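Local structure of chintase (Rhizomucor miehei, 5YUQ) at residues A175-A180 / Q227-V232; A148-P153 / K216-A221; G236-T241 / S259-D264. The protein probably hydrolyses the beta-1,4 linkages of chitin as a family 18 glycoside hydrolase, with its active site in a tunnel. All coordinates share one frame; numbering follows the deposited sequence. Where two conformers were deposited one is given.

Contact 1: residues A175-A180 / Q227-V232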
loop_
_atom_site.group_PDB
_atom_site.type_symbol
_atom_site.label_atom_id
_atom_site.label_comp_id
_atom_site.label_asym_id
_atom_site.label_seq_id
_atom_site.Cartn_x
_atom_site.Cartn_y
_atom_site.Cartn_z
ATOM N N ALA A 175 0.133 14.183 4.404
ATOM C CA ALA A 175 -0.185 13.470 3.172
ATOM C C ALA A 175 -0.864 12.157 3.441
ATOM O O ALA A 175 -0.646 11.531 4.486
ATOM C CB ALA A 175 1.079 13.241 2.328
ATOM N N PHE A 176 -1.672 11.745 2.472
ATOM C CA PHE A 176 -2.470 10.538 2.572
ATOM C C PHE A 176 -2.041 9.649 1.421
ATOM O O PHE A 176 -2.248 9.988 0.244
ATOM C CB PHE A 176 -3.955 10.888 2.445
ATOM C CG PHE A 176 -4.469 11.781 3.553
ATOM C CD1 PHE A 176 -4.146 13.132 3.583
ATOM C CD2 PHE A 176 -5.275 11.271 4.558
ATOM C CE1 PHE A 176 -4.603 13.954 4.601
ATOM C CE2 PHE A 176 -5.755 12.085 5.580
ATOM C CZ PHE A 176 -5.419 13.434 5.607
ATOM N N TYR A 177 -1.415 8.524 1.747
ATOM C CA TYR A 177 -0.852 7.639 0.730
ATOM C C TYR A 177 -1.881 6.584 0.355
ATOM O O TYR A 177 -2.101 5.649 1.115
ATOM C CB TYR A 177 0.396 6.930 1.269
ATOM C CG TYR A 177 1.607 7.805 1.565
ATOM C CD1 TYR A 177 1.565 9.188 1.422
ATOM C CD2 TYR A 177 2.797 7.230 1.986
ATOM C CE1 TYR A 177 2.681 9.973 1.697
ATOM C CE2 TYR A 177 3.916 8.002 2.260
ATOM C CZ TYR A 177 3.853 9.366 2.107
ATOM O OH TYR A 177 4.965 10.124 2.380
ATOM N N ILE A 178 -2.500 6.723 -0.815
ATOM C CA ILE A 178 -3.563 5.805 -1.231
ATOM C C ILE A 178 -3.015 4.463 -1.700
ATOM O O ILE A 178 -2.234 4.389 -2.652
ATOM C CB ILE A 178 -4.418 6.405 -2.357
ATOM C CG1 ILE A 178 -5.074 7.703 -1.884
ATOM C CG2 ILE A 178 -5.492 5.424 -2.791
ATOM C CD1 ILE A 178 -5.803 8.453 -2.989
ATOM N N MET A 179 -3.447 3.394 -1.040
ATOM C CA MET A 179 -2.992 2.060 -1.402
ATOM C C MET A 179 -3.838 1.508 -2.537
ATOM O O MET A 179 -4.672 0.622 -2.347
ATOM C CB MET A 179 -3.003 1.150 -0.175
ATOM C CG MET A 179 -1.987 1.601 0.869
ATOM S SD MET A 179 -2.013 0.632 2.385
ATOM C CE MET A 179 -2.312 -1.014 1.730
ATOM N N ALA A 180 -3.623 2.058 -3.728
ATOM C CA ALA A 180 -4.364 1.644 -4.912
ATOM C C ALA A 180 -3.754 0.395 -5.516
ATOM O O ALA A 180 -3.330 0.386 -6.665
ATOM C CB ALA A 180 -4.370 2.764 -5.933
ATOM N N GLN A 227 -2.476 16.861 -1.263
ATOM C CA GLN A 227 -2.127 16.062 -0.093
ATOM C C GLN A 227 -2.382 14.581 -0.321
ATOM O O GLN A 227 -2.220 13.779 0.594
ATOM C CB GLN A 227 -2.892 16.531 1.144
ATOM C CG GLN A 227 -2.446 17.886 1.640
ATOM C CD GLN A 227 -3.250 18.362 2.817
ATOM O OE1 GLN A 227 -4.140 19.205 2.670
ATOM N NE2 GLN A 227 -2.959 17.816 3.998
ATOM N N LEU A 228 -2.801 14.224 -1.530
ATOM C CA LEU A 228 -2.986 12.815 -1.867
ATOM C C LEU A 228 -1.767 12.306 -2.612
ATOM O O LEU A 228 -1.196 13.002 -3.452
ATOM C CB LEU A 228 -4.234 12.610 -2.718
ATOM C CG LEU A 228 -5.547 12.944 -2.019
ATOM C CD1 LEU A 228 -6.685 12.832 -3.008
ATOM C CD2 LEU A 228 -5.784 12.019 -0.816
ATOM N N VAL A 229 -1.360 11.087 -2.288
ATOM C CA VAL A 229 -0.220 10.460 -2.924
ATOM C C VAL A 229 -0.710 9.132 -3.478
ATOM O O VAL A 229 -1.318 8.342 -2.757
ATOM C CB VAL A 229 0.919 10.263 -1.904
ATOM C CG1 VAL A 229 1.969 9.308 -2.435
ATOM C CG2 VAL A 229 1.548 11.613 -1.544
ATOM N N LEU A 230 -0.496 8.902 -4.766
ATOM C CA LEU A 230 -0.972 7.666 -5.378
ATOM C C LEU A 230 0.038 6.540 -5.179
ATOM O O LEU A 230 1.159 6.608 -5.675
ATOM C CB LEU A 230 -1.227 7.859 -6.874
ATOM C CG LEU A 230 -1.741 6.634 -7.633
ATOM C CD1 LEU A 230 -3.090 6.192 -7.101
ATOM C CD2 LEU A 230 -1.816 6.916 -9.137
ATOM N N GLY A 231 -0.355 5.509 -4.443
ATOM C CA GLY A 231 0.522 4.366 -4.245
ATOM C C GLY A 231 0.453 3.415 -5.415
ATOM O O GLY A 231 -0.621 3.195 -5.974
ATOM N N VAL A 232 1.595 2.829 -5.760
ATOM C CA VAL A 232 1.699 1.916 -6.887
ATOM C C VAL A 232 2.503 0.704 -6.450
ATOM O O VAL A 232 3.332 0.794 -5.549
ATOM C CB VAL A 232 2.376 2.592 -8.119
ATOM C CG1 VAL A 232 1.705 3.931 -8.424
ATOM C CG2 VAL A 232 3.871 2.793 -7.885
HETATM O O HOH W 1 -1.869 2.203 -8.234
#
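Phe176, Tyr177 and Ile178 pair in register with Leu228, Val229 and Leu230 as parallel neighbours in the TIM barrel of this family 18 hydrolase. Four backbone bonds zip the strands together: Phe176 N to Gln227 O, Val229 N to Phe176 O, Ile178 N to Val229 O, and Gly231 N to Ile178 O. The first three are fairly straight. The last is more bent, with an N-H...O angle of 136°, and Met179, the next residue, centres an inverse gamma turn. The Val229 side chain packs mainly on Tyr177 across the strands. Its CB sits 3.6 Å from Tyr177 CD1. From there CG1 reaches the same ring atom at 3.9 Å. CG2, placed beside the backbone N by a chi1 of 166°, lies 3.8 Å from Tyr177 CE1. The two side chains run side by side, and Met348 of the neighbouring strand touches both. On the other sheet face, Leu228 CD2 touches Phe176 CB at 3.9 Å and Ile178 CD1 at 4.2 Å. Helix 211-220 covers Leu228 and Ile178 there. Past Ile178, Ala180 CB meets Leu230 CD1. One water closes this end, donating to Ala180 O and to Gly231 O, each at 2.8 Å.

Contact 2: residues A148-P153 / K216-A221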
loop_
_atom_site.group_PDB
_atom_site.type_symbol
_atom_site.label_atom_id
_atom_site.label_comp_id
_atom_site.label_asym_id
_atom_site.label_seq_id
_atom_site.Cartn_x
_atom_site.Cartn_y
_atom_site.Cartn_z
ATOM N N ALA A 148 -1.075 5.819 5.455
ATOM C CA ALA A 148 -1.373 4.980 4.304
ATOM C C ALA A 148 -2.831 4.582 4.415
ATOM O O ALA A 148 -3.265 4.068 5.448
ATOM C CB ALA A 148 -0.484 3.750 4.290
ATOM N N VAL A 149 -3.589 4.818 3.350
ATOM C CA VAL A 149 -5.046 4.742 3.419
ATOM C C VAL A 149 -5.641 3.818 2.361
ATOM O O VAL A 149 -5.034 3.584 1.316
ATOM C CB VAL A 149 -5.652 6.149 3.261
ATOM C CG1 VAL A 149 -5.034 7.116 4.255
ATOM C CG2 VAL A 149 -5.449 6.663 1.850
ATOM N N PRO A 150 -6.842 3.278 2.628
ATOM C CA PRO A 150 -7.534 2.449 1.640
ATOM C C PRO A 150 -8.105 3.285 0.497
ATOM O O PRO A 150 -7.948 4.505 0.479
ATOM C CB PRO A 150 -8.664 1.796 2.453
ATOM C CG PRO A 150 -8.914 2.765 3.581
ATOM C CD PRO A 150 -7.561 3.343 3.912
ATOM N N THR A 151 -8.777 2.626 -0.440
ATOM C CA THR A 151 -9.228 3.283 -1.668
ATOM C C THR A 151 -10.512 4.105 -1.483
ATOM O O THR A 151 -11.015 4.706 -2.432
ATOM C CB THR A 151 -9.411 2.254 -2.786
ATOM O OG1 THR A 151 -10.126 1.127 -2.265
ATOM C CG2 THR A 151 -8.049 1.786 -3.297
ATOM N N ALA A 152 -11.034 4.129 -0.263
ATOM C CA ALA A 152 -12.140 5.016 0.070
ATOM C C ALA A 152 -11.866 5.613 1.436
ATOM O O ALA A 152 -11.175 5.000 2.253
ATOM C CB ALA A 152 -13.459 4.245 0.077
ATOM N N PRO A 153 -12.432 6.792 1.680
ATOM C CA PRO A 153 -12.200 7.428 2.978
ATOM C C PRO A 153 -12.476 6.573 4.205
ATOM O O PRO A 153 -13.342 5.744 4.154
ATOM C CB PRO A 153 -13.124 8.672 2.942
ATOM C CG PRO A 153 -13.241 9.003 1.541
ATOM C CD PRO A 153 -13.082 7.675 0.739
ATOM N N LYS A 216 -10.666 10.355 -6.549
ATOM C CA LYS A 216 -11.891 11.151 -6.604
ATOM C C LYS A 216 -12.666 11.049 -5.300
ATOM O O LYS A 216 -13.211 12.045 -4.825
ATOM C CB LYS A 216 -12.789 10.739 -7.771
ATOM C CG LYS A 216 -12.186 10.977 -9.146
ATOM C CD LYS A 216 -11.679 12.387 -9.311
ATOM C CE LYS A 216 -11.058 12.587 -10.687
ATOM N NZ LYS A 216 -11.954 12.070 -11.758
ATOM N N ALA A 217 -12.708 9.858 -4.713
ATOM C CA ALA A 217 -13.441 9.667 -3.465
ATOM C C ALA A 217 -12.812 10.450 -2.320
ATOM O O ALA A 217 -13.515 11.066 -1.521
ATOM C CB ALA A 217 -13.535 8.191 -3.110
ATOM N N TRP A 218 -11.479 10.449 -2.252
ATOM C CA TRP A 218 -10.773 11.148 -1.179
ATOM C C TRP A 218 -10.868 12.681 -1.339
ATOM O O TRP A 218 -10.984 13.388 -0.357
ATOM C CB TRP A 218 -9.363 10.659 -0.946
ATOM C CG TRP A 218 -9.244 9.388 -0.208
ATOM C CD1 TRP A 218 -9.211 8.092 -0.759
ATOM C CD2 TRP A 218 -9.060 9.203 1.194
ATOM N NE1 TRP A 218 -9.017 7.187 0.216
ATOM C CE2 TRP A 218 -8.939 7.822 1.431
ATOM C CE3 TRP A 218 -9.012 10.058 2.283
ATOM C CZ2 TRP A 218 -8.756 7.317 2.667
ATOM C CZ3 TRP A 218 -8.827 9.569 3.476
ATOM C CH2 TRP A 218 -8.682 8.190 3.695
ATOM N N ILE A 219 -10.847 13.126 -2.568
ATOM C CA ILE A 219 -11.021 14.560 -2.815
ATOM C C ILE A 219 -12.449 14.976 -2.461
ATOM O O ILE A 219 -12.665 16.008 -1.802
ATOM C CB ILE A 219 -10.696 14.944 -4.280
ATOM C CG1 ILE A 219 -9.194 14.783 -4.566
ATOM C CG2 ILE A 219 -11.110 16.391 -4.571
ATOM C CD1 ILE A 219 -8.813 15.011 -6.018
ATOM N N ALA A 220 -13.422 14.168 -2.870
ATOM C CA ALA A 220 -14.827 14.484 -2.600
ATOM C C ALA A 220 -15.121 14.568 -1.100
ATOM O O ALA A 220 -15.992 15.333 -0.671
ATOM C CB ALA A 220 -15.748 13.473 -3.269
ATOM N N ALA A 221 -14.384 13.800 -0.306
ATOM C CA ALA A 221 -14.577 13.789 1.142
ATOM C C ALA A 221 -13.789 14.880 1.865
ATOM O O ALA A 221 -13.906 15.021 3.082
ATOM C CB ALA A 221 -14.245 12.417 1.716
#
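Trp218 turns its indole toward Val149 and Pro153 through a chi1 of -77°, which sets CG anti to its carbonyl carbon, and a chi2 of 90°, which stands the ring across the side-chain stem. In Val149, a chi1 of -53° places CG2 between the backbone N and the carbonyl carbon, and this branch faces the indole. The ring is thus held between two residues. On one face is Pro153 CA, 3.6 Å from the centroid of the six-membered ring and close to its normal, a CH-pi contact. On the opposite face is Val149 CG2, offset toward the rim and 3.5 Å from Trp218 CZ2. Val149 CB is also close, 3.4 Å from the same CZ2.

The ring nitrogen fixes the rotation of the indole. Trp218 NE1 donates to Pro150 O at 2.9 Å, somewhat bent and slightly out of the ring plane. The Pro153 ring then lies along the helix. Its CD meets Ala217 CB at 3.9 Å, and its CG meets Ala221 CB at 3.6 Å.

The contact joins the loop leaving barrel strand 144-149 to the last turn of helix 211-220, on the outside of the TIM barrel. Phe154 adds an edge-to-face ring contact to Trp218, and Leu228 and Ile178 pack against the indole from the barrel strands. The chemistry is therefore mainly apolar, with one directional bond. The indole N-H of this buried tryptophan is satisfied by a loop carbonyl, and that bond ties the helix to the course of the loop.

Contact 3: residues G236-T241 / S259-D264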
loop_
_atom_site.group_PDB
_atom_site.type_symbol
_atom_site.label_atom_id
_atom_site.label_comp_id
_atom_site.label_asym_id
_atom_site.label_seq_id
_atom_site.Cartn_x
_atom_site.Cartn_y
_atom_site.Cartn_z
ATOM N N GLY A 236 2.894 -7.902 -9.062
ATOM C CA GLY A 236 1.585 -8.221 -9.582
ATOM C C GLY A 236 0.991 -9.358 -8.775
ATOM O O GLY A 236 1.582 -9.798 -7.785
ATOM N N ARG A 237 -0.176 -9.832 -9.186
ATOM C CA ARG A 237 -0.817 -10.949 -8.491
ATOM C C ARG A 237 -1.345 -11.958 -9.487
ATOM O O ARG A 237 -1.877 -11.582 -10.534
ATOM C CB ARG A 237 -1.963 -10.455 -7.607
ATOM C CG ARG A 237 -2.860 -11.572 -7.076
ATOM C CD ARG A 237 -3.731 -11.115 -5.902
ATOM N NE ARG A 237 -2.901 -10.681 -4.783
ATOM C CZ ARG A 237 -2.586 -9.418 -4.541
ATOM N NH1 ARG A 237 -3.063 -8.453 -5.321
ATOM N NH2 ARG A 237 -1.809 -9.117 -3.513
ATOM N N VAL A 238 -1.180 -13.241 -9.174
ATOM C CA VAL A 238 -1.793 -14.279 -9.983
ATOM C C VAL A 238 -3.144 -14.708 -9.421
ATOM O O VAL A 238 -3.351 -14.735 -8.206
ATOM C CB VAL A 238 -0.875 -15.517 -10.164
ATOM C CG1 VAL A 238 0.340 -15.155 -11.004
ATOM C CG2 VAL A 238 -0.466 -16.099 -8.817
ATOM N N SER A 239 -4.073 -14.987 -10.326
ATOM C CA SER A 239 -5.337 -15.622 -9.989
ATOM C C SER A 239 -5.454 -16.859 -10.860
ATOM O O SER A 239 -4.804 -16.967 -11.901
ATOM C CB SER A 239 -6.507 -14.690 -10.283
ATOM O OG SER A 239 -6.449 -13.528 -9.469
ATOM N N LYS A 240 -6.290 -17.796 -10.442
ATOM C CA LYS A 240 -6.534 -18.985 -11.242
ATOM C C LYS A 240 -7.832 -18.804 -12.014
ATOM O O LYS A 240 -8.899 -18.682 -11.411
ATOM C CB LYS A 240 -6.659 -20.207 -10.341
ATOM C CG LYS A 240 -6.820 -21.504 -11.131
ATOM C CD LYS A 240 -7.010 -22.693 -10.218
ATOM C CE LYS A 240 -6.981 -23.979 -11.040
ATOM N NZ LYS A 240 -7.199 -25.172 -10.183
ATOM N N THR A 241 -7.751 -18.772 -13.341
ATOM C CA THR A 241 -8.962 -18.650 -14.146
ATOM C C THR A 241 -9.648 -20.009 -14.275
ATOM O O THR A 241 -8.991 -21.056 -14.238
ATOM C CB THR A 241 -8.678 -18.071 -15.540
ATOM O OG1 THR A 241 -7.946 -19.023 -16.321
ATOM C CG2 THR A 241 -7.857 -16.798 -15.423
ATOM N N SER A 259 -9.424 -20.932 -3.154
ATOM C CA SER A 259 -8.252 -20.582 -2.360
ATOM C C SER A 259 -7.271 -19.872 -3.270
ATOM O O SER A 259 -7.251 -20.118 -4.475
ATOM C CB SER A 259 -7.585 -21.818 -1.761
ATOM O OG SER A 259 -6.965 -22.606 -2.755
ATOM N N GLN A 260 -6.467 -18.987 -2.694
ATOM C CA GLN A 260 -5.496 -18.218 -3.465
ATOM C C GLN A 260 -4.281 -19.058 -3.836
ATOM O O GLN A 260 -3.600 -19.591 -2.960
ATOM C CB GLN A 260 -5.055 -16.993 -2.666
ATOM C CG GLN A 260 -3.949 -16.191 -3.357
ATOM C CD GLN A 260 -4.390 -15.647 -4.696
ATOM O OE1 GLN A 260 -5.384 -14.917 -4.785
ATOM N NE2 GLN A 260 -3.655 -16.000 -5.753
ATOM N N ILE A 261 -4.009 -19.188 -5.134
ATOM C CA ILE A 261 -2.840 -19.936 -5.576
ATOM C C ILE A 261 -1.559 -19.148 -5.296
ATOM O O ILE A 261 -1.575 -17.917 -5.206
ATOM C CB ILE A 261 -2.898 -20.290 -7.079
ATOM C CG1 ILE A 261 -3.084 -19.032 -7.936
ATOM C CG2 ILE A 261 -4.022 -21.290 -7.349
ATOM C CD1 ILE A 261 -2.728 -19.258 -9.415
ATOM N N LYS A 262 -0.461 -19.879 -5.152
ATOM C CA LYS A 262 0.849 -19.285 -4.912
ATOM C C LYS A 262 1.317 -18.480 -6.117
ATOM O O LYS A 262 1.118 -18.885 -7.267
ATOM C CB LYS A 262 1.862 -20.394 -4.617
ATOM C CG LYS A 262 3.260 -19.913 -4.266
ATOM C CD LYS A 262 4.212 -21.109 -4.167
ATOM C CE LYS A 262 5.646 -20.677 -3.897
ATOM N NZ LYS A 262 5.803 -20.045 -2.568
ATOM N N GLY A 263 1.947 -17.344 -5.840
ATOM C CA GLY A 263 2.592 -16.543 -6.865
ATOM C C GLY A 263 4.014 -17.007 -7.100
ATOM O O GLY A 263 4.237 -18.166 -7.466
ATOM N N ASP A 264 4.985 -16.121 -6.889
ATOM C CA ASP A 264 6.377 -16.510 -7.103
ATOM C C ASP A 264 7.041 -16.995 -5.815
ATOM O O ASP A 264 6.361 -17.291 -4.833
ATOM C CB ASP A 264 7.181 -15.377 -7.759
ATOM C CG ASP A 264 7.351 -14.175 -6.857
ATOM O OD1 ASP A 264 7.013 -14.244 -5.652
ATOM O OD2 ASP A 264 7.838 -13.141 -7.356
HETATM O O HOH W 2 -7.064 -14.611 -7.019
#
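Gln260 binds Val238 across this contact, its side-chain NE2 donating to Val238 O at 2.8 Å. The bond is bent, at 147°, and the carbonyl oxygen lies somewhat out of the amide plane. Ile261 makes the apolar half. Its CD1 lies 3.9 Å from Val238 CG2 and reaches the backbone at Ser239, while its CG2 sits 4.1 Å from Lys240 CB. Val238 CG2 also rests on the loop backbone, 3.7 Å from Gly263 CA.

A second set of bonds positions the amide. The same Gln260 NE2 donates to Ile261 O at 2.9 Å, nearly straight and on a lone pair of that oxygen. This folds the side chain back over its own loop, with the bend at chi2 (61°). The carbonyl end is held too. Gln260 OE1 accepts from a water at 2.8 Å, and that water hydrogen-bonds to Ser239 OG at 2.7 Å.

Farther out, Asp267 accepts from Gly263 N through its carboxylate and from Lys262 NZ through its main-chain oxygen, holding the loop beyond Gln260. Leu324 and Tyr285, from the strands flanking 228-240, pack on Val238.

The loop follows the seventh barrel strand, where many family 18 chitinases carry a small alpha/beta insertion, and the antiparallel strands nearby are consistent with one here. At this surface site the amide engages one acceptor on the strand, one on its own loop and a water. The amide and water add directed bonds to an apolar contact carried by Ile261 and Val238, and so tie an irregular loop to the strand.

Contact 1 lies in the barrel wall and is the most buried. Contact 2 sits just outside it and is partly buried, and contact 3 lies at the surface. Contacts 1 and 2 touch: Tyr177 O and Met179 N make probable hydrogen bonds to Val149 N and O, joining strand 175-178 to strand 144-149, while Leu228 packs on Ile219 of helix 211-220. Contacts 1 and 3 share strand 228-240 at different points, their centres about 25 Å apart. They lie close in sequence there but do not otherwise touch. Contacts 2 and 3 do not touch. Chemistry follows place: backbone bonds dominate the wall, an indole carries the helix-to-loop contact, and a glutamine amide with water serves the outer loop.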